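Local atomic coordinates of putative sugar binding protein (Geobacillus stearothermophilus, PDB entry 6GUQ), a protein that binds simple sugars such as beta-D-glucose and beta-D-galactose, probably as the extracytoplasmic solute-binding protein of a sugar uptake system. Residues A[156-161]-A[170-175]; A[216-221]-A[242-247]; A[198-203]-A[222-227]. All blocks are in the same frame, centred on the assembly; numbering follows the deposited sequence.

The three contacts lie in one lobe of a two-lobed sugar-binding protein and converge on one bound beta-D-glucopyranose. Contacts 1 and 2 share a sheet, in which strand 154-160 neighbours strand 216-219, and their centres are about 8 Å apart. They are joined by hydrogen bonds, Thr-160 OG1 to Thr-220 OG1 (2.8 Å) and Arg-171 NH1 to Thr-220 O (2.8 Å). Contact 3 lies over the sheet face opposite to helix 166-179, its centre about 10 Å from that of contact 2 and about 14 Å from that of contact 1. Each contact gives one residue that hydrogen-bonds the sugar: Arg-171, Asp-247 and, through its backbone N, Ala-222.

Contact 1 (A[156-161]-A[170-175]); sequences VAIITG and LRVRGF. With BGC (beta-D-glucopyranose), chain B.
The beta-alpha step that opens the beta-alpha-beta unit of strand 154-160, helix 166-179 and strand 185-192 is packed here through Val-156, Ile-158 and Thr-160 on the strand and Val-172 and Phe-175 on the helix. Ile-158 divides its two branches between the helix residues. With CD1 anti to CA (chi2 -179°), it reaches the Phe-175 ring at CD1 (3.9 Å), while its CG2 turns to Val-172 CG2 at 4.3 Å. Val-156 CG1 meets the same ring farther out, 4.0 Å from CZ, so two branched aliphatic chains meet neighbouring atoms of one ring, both obliquely. The segments run nearly antiparallel, 159° between axes 10.0 Å apart, as expected when a chain doubles back over a sheet in an alpha/beta fold. Beyond them Phe-175 stacks on Tyr-218 of the adjacent strand. Thr-160 sets OG1 against Val-172 CG2 at 3.8 Å, yet its polar need is met by Thr-220. One helix residue turns from the packing to the pocket: the extended chain of Arg-171 brings the edge of its guanidinium to the glucose, NH1 donating to O1 (2.9 Å) and NH2 to O2 (2.9 Å), a two-pronged grip that suits neighbouring hydroxyls. Asn-135 OD1 also accepts from NH2.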
loop_
_atom_site.group_PDB
_atom_site.type_symbol
_atom_site.label_atom_id
_atom_site.label_comp_id
_atom_site.label_asym_id
_atom_site.label_seq_id
_atom_site.Cartn_x
_atom_site.Cartn_y
_atom_site.Cartn_z
ATOM N N VAL A 156 -19.537 -9.248 -2.169
ATOM C CA VAL A 156 -18.305 -8.454 -2.197
ATOM C C VAL A 156 -17.404 -8.929 -3.331
ATOM O O VAL A 156 -17.168 -10.135 -3.491
ATOM C CB VAL A 156 -17.545 -8.549 -0.851
ATOM C CG1 VAL A 156 -16.197 -7.844 -0.947
ATOM C CG2 VAL A 156 -18.367 -7.986 0.285
ATOM N N ALA A 157 -16.887 -7.982 -4.107
ATOM C CA ALA A 157 -15.768 -8.220 -5.012
ATOM C C ALA A 157 -14.553 -7.484 -4.456
ATOM O O ALA A 157 -14.692 -6.402 -3.877
ATOM C CB ALA A 157 -16.086 -7.740 -6.432
ATOM N N ILE A 158 -13.367 -8.073 -4.598
ATOM C CA ILE A 158 -12.131 -7.465 -4.110
ATOM C C ILE A 158 -11.214 -7.216 -5.294
ATOM O O ILE A 158 -10.958 -8.128 -6.091
ATOM C CB ILE A 158 -11.432 -8.338 -3.047
ATOM C CG1 ILE A 158 -12.365 -8.595 -1.862
ATOM C CG2 ILE A 158 -10.110 -7.668 -2.559
ATOM C CD1 ILE A 158 -11.750 -9.454 -0.728
ATOM N N ILE A 159 -10.741 -5.975 -5.417
ATOM C CA ILE A 159 -9.704 -5.594 -6.374
ATOM C C ILE A 159 -8.431 -5.357 -5.581
ATOM O O ILE A 159 -8.409 -4.523 -4.665
ATOM C CB ILE A 159 -10.078 -4.340 -7.182
ATOM C CG1 ILE A 159 -11.441 -4.501 -7.857
ATOM C CG2 ILE A 159 -9.000 -4.028 -8.213
ATOM C CD1 ILE A 159 -11.438 -5.424 -9.002
ATOM N N THR A 160 -7.373 -6.086 -5.924
ATOM C CA THR A 160 -6.122 -6.020 -5.186
ATOM C C THR A 160 -4.985 -5.685 -6.146
ATOM O O THR A 160 -5.036 -6.027 -7.328
ATOM C CB THR A 160 -5.866 -7.358 -4.429
ATOM O OG1 THR A 160 -4.745 -7.218 -3.543
ATOM C CG2 THR A 160 -5.640 -8.522 -5.401
ATOM N N GLY A 161 -3.961 -4.998 -5.626
ATOM C CA GLY A 161 -2.821 -4.631 -6.460
ATOM C C GLY A 161 -2.197 -5.824 -7.164
ATOM O O GLY A 161 -1.909 -5.776 -8.362
ATOM N N LEU A 170 -1.839 -9.471 2.787
ATOM C CA LEU A 170 -2.218 -9.208 4.173
ATOM C C LEU A 170 -3.497 -8.375 4.245
ATOM O O LEU A 170 -4.388 -8.672 5.051
ATOM C CB LEU A 170 -1.061 -8.520 4.929
ATOM C CG LEU A 170 0.179 -9.402 5.212
ATOM C CD1 LEU A 170 1.389 -8.638 5.749
ATOM C CD2 LEU A 170 -0.146 -10.548 6.179
ATOM N N ARG A 171 -3.612 -7.326 3.419
ATOM C CA ARG A 171 -4.857 -6.560 3.400
ATOM C C ARG A 171 -6.039 -7.418 2.950
ATOM O O ARG A 171 -7.172 -7.218 3.411
ATOM C CB ARG A 171 -4.712 -5.323 2.510
ATOM C CG ARG A 171 -3.683 -4.325 3.025
ATOM C CD ARG A 171 -3.325 -3.297 1.964
ATOM N NE ARG A 171 -2.105 -2.579 2.309
ATOM C CZ ARG A 171 -1.653 -1.492 1.685
ATOM N NH1 ARG A 171 -2.307 -0.980 0.664
ATOM N NH2 ARG A 171 -0.532 -0.903 2.090
ATOM N N VAL A 172 -5.807 -8.401 2.083
ATOM C CA VAL A 172 -6.907 -9.284 1.725
ATOM C C VAL A 172 -7.225 -10.208 2.893
ATOM O O VAL A 172 -8.387 -10.370 3.285
ATOM C CB VAL A 172 -6.585 -10.058 0.429
ATOM C CG1 VAL A 172 -7.635 -11.105 0.146
ATOM C CG2 VAL A 172 -6.495 -9.107 -0.753
ATOM N N ARG A 173 -6.192 -10.784 3.506
ATOM C CA ARG A 173 -6.426 -11.772 4.558
ATOM C C ARG A 173 -7.038 -11.124 5.802
ATOM O O ARG A 173 -7.943 -11.697 6.425
ATOM C CB ARG A 173 -5.124 -12.506 4.866
ATOM C CG ARG A 173 -5.199 -13.553 5.964
ATOM C CD ARG A 173 -6.324 -14.564 5.761
ATOM N NE ARG A 173 -6.565 -15.298 7.008
ATOM C CZ ARG A 173 -6.044 -16.489 7.296
ATOM N NH1 ARG A 173 -6.307 -17.069 8.468
ATOM N NH2 ARG A 173 -5.264 -17.101 6.406
ATOM N N GLY A 174 -6.615 -9.906 6.139
ATOM C CA GLY A 174 -7.246 -9.196 7.243
ATOM C C GLY A 174 -8.722 -8.931 7.017
ATOM O O GLY A 174 -9.533 -9.053 7.936
ATOM N N PHE A 175 -9.089 -8.574 5.784
ATOM C CA PHE A 175 -10.481 -8.303 5.464
ATOM C C PHE A 175 -11.315 -9.573 5.572
ATOM O O PHE A 175 -12.388 -9.574 6.192
ATOM C CB PHE A 175 -10.553 -7.702 4.063
ATOM C CG PHE A 175 -11.951 -7.446 3.557
ATOM C CD1 PHE A 175 -12.663 -8.447 2.902
ATOM C CD2 PHE A 175 -12.526 -6.185 3.676
ATOM C CE1 PHE A 175 -13.941 -8.202 2.403
ATOM C CE2 PHE A 175 -13.794 -5.935 3.197
ATOM C CZ PHE A 175 -14.509 -6.941 2.549
HETATM C C2 BGC B . 0.354 0.716 -1.134
HETATM C C3 BGC B . 1.573 0.751 -1.990
HETATM C C4 BGC B . 1.175 0.572 -3.421
HETATM C C5 BGC B . 0.228 1.661 -3.871
HETATM C C6 BGC B . -0.195 1.338 -5.273
HETATM C C1 BGC B . -0.693 1.728 -1.568
HETATM O O1 BGC B . -1.864 1.437 -0.941
HETATM O O2 BGC B . 0.633 0.974 0.257
HETATM O O3 BGC B . 2.374 -0.412 -1.689
HETATM O O4 BGC B . 2.294 0.613 -4.304
HETATM O O5 BGC B . -0.967 1.686 -3.031
HETATM O O6 BGC B . -0.895 2.432 -5.781
#

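Contact 2 (A[216-221]-A[242-247]); sequences AFYGTS and YIIGFD. With BGC (beta-D-glucopyranose), chain B.
Phe-217 and Ile-244 carry the direct hydrogen bonds between two parallel strands. Phe-217 N donates to Tyr-242 O (2.7 Å), Phe-217 O accepts from Ile-244 N (3.0 Å), and Gly-219 N closes the ladder on Ile-244 O. Small residues fit where the backbones are closest: Ala-216 CB sits against Tyr-242 CB, and Gly-219 faces Gly-245 with CA atoms 4.4 Å apart. Ala-216, Tyr-218, Tyr-242 and Ile-244 point to the sheet face covered in part by helix 135-149, while Phe-217 and Ile-243 meet helix 224-234, the crossover of this beta-alpha-beta unit. Past the glycines the direct ladder ends, and a water takes over, donating to Ser-221 O (2.7 Å) and accepting from Phe-246 N (3.1 Å). Here the backbones no longer bond directly, but the Phe-246 ring packs closely on residues 218-220. Its chi1 of -107° lies off the staggered positions and brings one face beneath Thr-220 O, the edge at CD1 to Gly-219 O (3.4 Å) and CE1 to Tyr-218 OH (3.6 Å), a hydroxyl hydrogen-bonded to Arg-171 O. Cut back to an alanine, this position would probably leave a gap beside Tyr-218 and Thr-220, with the loop carrying Asp-247 freer to shift. At the pocket end Asp-247 OD2 accepts a hydrogen bond from glucose O1 (2.6 Å), a carboxylate being well suited to an anomeric hydroxyl. Its other oxygen, OD1, is held by Gln-267 NE2, which steadies the rotation of the group, and Ser-221 CB rests near the sugar's ring oxygen.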
loop_
_atom_site.group_PDB
_atom_site.type_symbol
_atom_site.label_atom_id
_atom_site.label_comp_id
_atom_site.label_asym_id
_atom_site.label_seq_id
_atom_site.Cartn_x
_atom_site.Cartn_y
_atom_site.Cartn_z
ATOM N N ALA A 216 -20.889 -4.658 -3.501
ATOM C CA ALA A 216 -19.847 -4.054 -2.666
ATOM C C ALA A 216 -18.471 -4.337 -3.244
ATOM O O ALA A 216 -18.159 -5.482 -3.592
ATOM C CB ALA A 216 -19.898 -4.559 -1.216
ATOM N N PHE A 217 -17.649 -3.294 -3.305
ATOM C CA PHE A 217 -16.270 -3.394 -3.756
ATOM C C PHE A 217 -15.313 -3.037 -2.616
ATOM O O PHE A 217 -15.565 -2.101 -1.845
ATOM C CB PHE A 217 -16.041 -2.481 -4.969
ATOM C CG PHE A 217 -16.505 -3.076 -6.279
ATOM C CD1 PHE A 217 -15.686 -3.929 -6.999
ATOM C CD2 PHE A 217 -17.759 -2.779 -6.788
ATOM C CE1 PHE A 217 -16.103 -4.478 -8.207
ATOM C CE2 PHE A 217 -18.187 -3.332 -7.994
ATOM C CZ PHE A 217 -17.354 -4.184 -8.703
ATOM N N TYR A 218 -14.216 -3.794 -2.517
ATOM C CA TYR A 218 -13.102 -3.527 -1.609
ATOM C C TYR A 218 -11.823 -3.424 -2.433
ATOM O O TYR A 218 -11.436 -4.382 -3.107
ATOM C CB TYR A 218 -12.980 -4.639 -0.562
ATOM C CG TYR A 218 -11.708 -4.637 0.297
ATOM C CD1 TYR A 218 -11.229 -3.467 0.874
ATOM C CD2 TYR A 218 -11.023 -5.826 0.580
ATOM C CE1 TYR A 218 -10.087 -3.467 1.674
ATOM C CE2 TYR A 218 -9.871 -5.835 1.378
ATOM C CZ TYR A 218 -9.412 -4.656 1.928
ATOM O OH TYR A 218 -8.275 -4.655 2.740
ATOM N N GLY A 219 -11.174 -2.269 -2.400
ATOM C CA GLY A 219 -9.921 -2.061 -3.117
ATOM C C GLY A 219 -8.808 -1.987 -2.094
ATOM O O GLY A 219 -8.975 -1.355 -1.042
ATOM N N THR A 220 -7.671 -2.641 -2.391
ATOM C CA THR A 220 -6.604 -2.794 -1.405
ATOM C C THR A 220 -5.353 -1.965 -1.690
ATOM O O THR A 220 -4.408 -2.016 -0.888
ATOM C CB THR A 220 -6.225 -4.279 -1.237
ATOM O OG1 THR A 220 -5.454 -4.742 -2.351
ATOM C CG2 THR A 220 -7.456 -5.139 -1.081
ATOM N N SER A 221 -5.320 -1.177 -2.767
ATOM C CA SER A 221 -4.199 -0.278 -3.028
ATOM C C SER A 221 -4.720 1.089 -3.474
ATOM O O SER A 221 -5.919 1.285 -3.691
ATOM C CB SER A 221 -3.236 -0.886 -4.061
ATOM O OG SER A 221 -3.845 -1.018 -5.340
ATOM N N TYR A 242 -21.657 -0.348 -2.638
ATOM C CA TYR A 242 -20.768 0.150 -1.600
ATOM C C TYR A 242 -19.319 0.019 -2.070
ATOM O O TYR A 242 -18.919 -1.038 -2.575
ATOM C CB TYR A 242 -20.992 -0.644 -0.314
ATOM C CG TYR A 242 -20.090 -0.263 0.827
ATOM C CD1 TYR A 242 -20.443 0.760 1.693
ATOM C CD2 TYR A 242 -18.891 -0.931 1.050
ATOM C CE1 TYR A 242 -19.628 1.116 2.744
ATOM C CE2 TYR A 242 -18.070 -0.580 2.102
ATOM C CZ TYR A 242 -18.444 0.449 2.944
ATOM O OH TYR A 242 -17.647 0.812 4.004
ATOM N N ILE A 243 -18.538 1.088 -1.917
ATOM C CA ILE A 243 -17.124 1.076 -2.292
ATOM C C ILE A 243 -16.286 1.518 -1.093
ATOM O O ILE A 243 -16.402 2.666 -0.640
ATOM C CB ILE A 243 -16.836 1.992 -3.494
ATOM C CG1 ILE A 243 -17.626 1.558 -4.742
ATOM C CG2 ILE A 243 -15.352 2.004 -3.810
ATOM C CD1 ILE A 243 -17.551 2.568 -5.873
ATOM N N ILE A 244 -15.417 0.628 -0.608
ATOM C CA ILE A 244 -14.376 0.985 0.361
ATOM C C ILE A 244 -13.009 0.696 -0.254
ATOM O O ILE A 244 -12.734 -0.435 -0.690
ATOM C CB ILE A 244 -14.546 0.251 1.698
ATOM C CG1 ILE A 244 -13.414 0.654 2.655
ATOM C CG2 ILE A 244 -14.597 -1.257 1.471
ATOM C CD1 ILE A 244 -13.598 0.162 4.044
ATOM N N GLY A 245 -12.156 1.722 -0.300
ATOM C CA GLY A 245 -10.828 1.563 -0.866
ATOM C C GLY A 245 -9.714 1.907 0.101
ATOM O O GLY A 245 -9.923 1.915 1.320
ATOM N N PHE A 246 -8.529 2.214 -0.430
ATOM C CA PHE A 246 -7.353 2.532 0.370
ATOM C C PHE A 246 -6.859 3.937 0.052
ATOM O O PHE A 246 -7.048 4.452 -1.057
ATOM C CB PHE A 246 -6.213 1.528 0.120
ATOM C CG PHE A 246 -5.989 0.566 1.255
ATOM C CD1 PHE A 246 -6.866 -0.492 1.468
ATOM C CD2 PHE A 246 -4.890 0.716 2.112
ATOM C CE1 PHE A 246 -6.663 -1.390 2.519
ATOM C CE2 PHE A 246 -4.674 -0.177 3.173
ATOM C CZ PHE A 246 -5.558 -1.224 3.384
ATOM N N ASP A 247 -6.241 4.555 1.057
ATOM C CA ASP A 247 -5.501 5.807 0.928
ATOM C C ASP A 247 -6.392 7.007 0.620
ATOM O O ASP A 247 -7.615 6.873 0.483
ATOM C CB ASP A 247 -4.400 5.648 -0.121
ATOM C CG ASP A 247 -3.409 4.551 0.262
ATOM O OD1 ASP A 247 -2.792 4.665 1.367
ATOM O OD2 ASP A 247 -3.264 3.572 -0.518
HETATM C C2 BGC B . 0.354 0.716 -1.134
HETATM C C3 BGC B . 1.573 0.751 -1.990
HETATM C C4 BGC B . 1.175 0.572 -3.421
HETATM C C5 BGC B . 0.228 1.661 -3.871
HETATM C C6 BGC B . -0.195 1.338 -5.273
HETATM C C1 BGC B . -0.693 1.728 -1.568
HETATM O O1 BGC B . -1.864 1.437 -0.941
HETATM O O2 BGC B . 0.633 0.974 0.257
HETATM O O3 BGC B . 2.374 -0.412 -1.689
HETATM O O4 BGC B . 2.294 0.613 -4.304
HETATM O O5 BGC B . -0.967 1.686 -3.031
HETATM O O6 BGC B . -0.895 2.432 -5.781
HETATM O O HOH W 1 -8.455 2.273 -3.489
#

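Contact 3 (A[198-203]-A[222-227]); sequences VQAAEK and ALDAIG. With BGC (beta-D-glucopyranose), chain B.
Ala-200 lays its methyl over the first turn of helix 224-234, CB standing 3.8 Å from Asp-224 O and 4.0 Å from Gly-227 CA. The next residue continues the seam. Ala-201 sets its CB 3.6 Å from Gly-227 O, and its CA makes a CA-H...O contact with the same oxygen at 3.5 Å. Backbones this near, with the CA atoms of Ala-201 and Gly-227 4.2 Å apart, suit small residues: a CB on Gly-227 would run into Ala-200 CB and Ala-201 N. Asp-224 contributes OD1 as well, resting 4.0 Å from Ala-200 CB. With CG anti to the carbonyl carbon (chi1 -72°), its carboxylate reaches back past the helix start, where OD2 bonds to Ser-221 OG and OD1 to Ser-193 OG, so this buried acid is satisfied by two serines. Leu-223 holds the N-cap position, and just ahead of it Ala-222 N donates to glucose O5 (2.9 Å, N-H...O 149°). Ala-222 CB packs against the sugar too, 3.3 Å from O5, a short side chain that lets the ring come close to the backbone. Helices packed side by side over one face of a parallel sheet, with a helix start turned to the ligand, are the arrangement of a type 1 periplasmic binding protein lobe.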
loop_
_atom_site.group_PDB
_atom_site.type_symbol
_atom_site.label_atom_id
_atom_site.label_comp_id
_atom_site.label_asym_id
_atom_site.label_seq_id
_atom_site.Cartn_x
_atom_site.Cartn_y
_atom_site.Cartn_z
ATOM N N VAL A 198 -6.513 2.248 -14.764
ATOM C CA VAL A 198 -7.131 1.656 -15.948
ATOM C C VAL A 198 -7.451 0.186 -15.707
ATOM O O VAL A 198 -8.552 -0.279 -16.025
ATOM C CB VAL A 198 -6.210 1.855 -17.170
ATOM C CG1 VAL A 198 -6.588 0.927 -18.287
ATOM C CG2 VAL A 198 -6.215 3.318 -17.619
ATOM N N GLN A 199 -6.510 -0.573 -15.131
ATOM C CA GLN A 199 -6.775 -1.994 -14.938
ATOM C C GLN A 199 -7.705 -2.265 -13.768
ATOM O O GLN A 199 -8.320 -3.333 -13.722
ATOM C CB GLN A 199 -5.479 -2.768 -14.751
ATOM C CG GLN A 199 -4.791 -3.066 -16.049
ATOM C CD GLN A 199 -3.435 -3.674 -15.837
ATOM O OE1 GLN A 199 -2.418 -2.974 -15.843
ATOM N NE2 GLN A 199 -3.407 -4.981 -15.615
ATOM N N ALA A 200 -7.837 -1.335 -12.827
ATOM C CA ALA A 200 -8.881 -1.502 -11.821
ATOM C C ALA A 200 -10.253 -1.334 -12.459
ATOM O O ALA A 200 -11.166 -2.128 -12.214
ATOM C CB ALA A 200 -8.685 -0.514 -10.670
ATOM N N ALA A 201 -10.406 -0.316 -13.305
ATOM C CA ALA A 201 -11.663 -0.139 -14.028
ATOM C C ALA A 201 -11.969 -1.353 -14.903
ATOM O O ALA A 201 -13.077 -1.905 -14.846
ATOM C CB ALA A 201 -11.607 1.150 -14.846
ATOM N N GLU A 202 -10.990 -1.806 -15.696
ATOM C CA GLU A 202 -11.171 -3.015 -16.508
ATOM C C GLU A 202 -11.728 -4.178 -15.686
ATOM O O GLU A 202 -12.729 -4.800 -16.066
ATOM C CB GLU A 202 -9.843 -3.429 -17.152
ATOM C CG GLU A 202 -9.905 -4.787 -17.889
ATOM C CD GLU A 202 -8.538 -5.460 -18.029
ATOM O OE1 GLU A 202 -7.499 -4.763 -17.899
ATOM O OE2 GLU A 202 -8.498 -6.691 -18.263
ATOM N N LYS A 203 -11.083 -4.488 -14.552
ATOM C CA LYS A 203 -11.507 -5.616 -13.728
ATOM C C LYS A 203 -12.889 -5.396 -13.137
ATOM O O LYS A 203 -13.618 -6.364 -12.894
ATOM C CB LYS A 203 -10.493 -5.866 -12.603
ATOM C CG LYS A 203 -9.146 -6.363 -13.099
ATOM C CD LYS A 203 -9.335 -7.519 -14.075
ATOM C CE LYS A 203 -8.095 -7.732 -14.938
ATOM N NZ LYS A 203 -7.054 -8.584 -14.272
ATOM N N ALA A 222 -3.798 2.043 -3.646
ATOM C CA ALA A 222 -4.177 3.460 -3.656
ATOM C C ALA A 222 -5.098 3.850 -4.818
ATOM O O ALA A 222 -5.886 4.798 -4.687
ATOM C CB ALA A 222 -2.919 4.329 -3.672
ATOM N N LEU A 223 -5.010 3.173 -5.961
ATOM C CA LEU A 223 -5.769 3.575 -7.141
ATOM C C LEU A 223 -6.965 2.668 -7.444
ATOM O O LEU A 223 -7.599 2.821 -8.502
ATOM C CB LEU A 223 -4.842 3.616 -8.355
ATOM C CG LEU A 223 -3.659 4.584 -8.293
ATOM C CD1 LEU A 223 -2.631 4.283 -9.398
ATOM C CD2 LEU A 223 -4.169 6.012 -8.390
ATOM N N ASP A 224 -7.300 1.738 -6.549
ATOM C CA ASP A 224 -8.275 0.706 -6.892
ATOM C C ASP A 224 -9.704 1.225 -6.811
ATOM O O ASP A 224 -10.504 0.997 -7.726
ATOM C CB ASP A 224 -8.095 -0.508 -5.984
ATOM C CG ASP A 224 -6.840 -1.297 -6.321
ATOM O OD1 ASP A 224 -6.381 -1.247 -7.495
ATOM O OD2 ASP A 224 -6.301 -1.951 -5.403
ATOM N N ALA A 225 -10.045 1.926 -5.723
ATOM C CA ALA A 225 -11.400 2.447 -5.581
ATOM C C ALA A 225 -11.709 3.516 -6.621
ATOM O O ALA A 225 -12.882 3.728 -6.944
ATOM C CB ALA A 225 -11.617 3.001 -4.171
ATOM N N ILE A 226 -10.682 4.186 -7.145
ATOM C CA ILE A 226 -10.878 5.195 -8.182
ATOM C C ILE A 226 -11.315 4.528 -9.486
ATOM O O ILE A 226 -12.271 4.967 -10.143
ATOM C CB ILE A 226 -9.585 6.024 -8.342
ATOM C CG1 ILE A 226 -9.499 7.079 -7.235
ATOM C CG2 ILE A 226 -9.493 6.679 -9.700
ATOM C CD1 ILE A 226 -8.084 7.390 -6.776
ATOM N N GLY A 227 -10.649 3.428 -9.857
ATOM C CA GLY A 227 -11.057 2.688 -11.038
ATOM C C GLY A 227 -12.436 2.071 -10.898
ATOM O O GLY A 227 -13.237 2.100 -11.838
HETATM C C2 BGC B . 0.354 0.716 -1.134
HETATM C C3 BGC B . 1.573 0.751 -1.990
HETATM C C4 BGC B . 1.175 0.572 -3.421
HETATM C C5 BGC B . 0.228 1.661 -3.871
HETATM C C6 BGC B . -0.195 1.338 -5.273
HETATM C C1 BGC B . -0.693 1.728 -1.568
HETATM O O1 BGC B . -1.864 1.437 -0.941
HETATM O O2 BGC B . 0.633 0.974 0.257
HETATM O O3 BGC B . 2.374 -0.412 -1.689
HETATM O O4 BGC B . 2.294 0.613 -4.304
HETATM O O5 BGC B . -0.967 1.686 -3.031
HETATM O O6 BGC B . -0.895 2.432 -5.781
#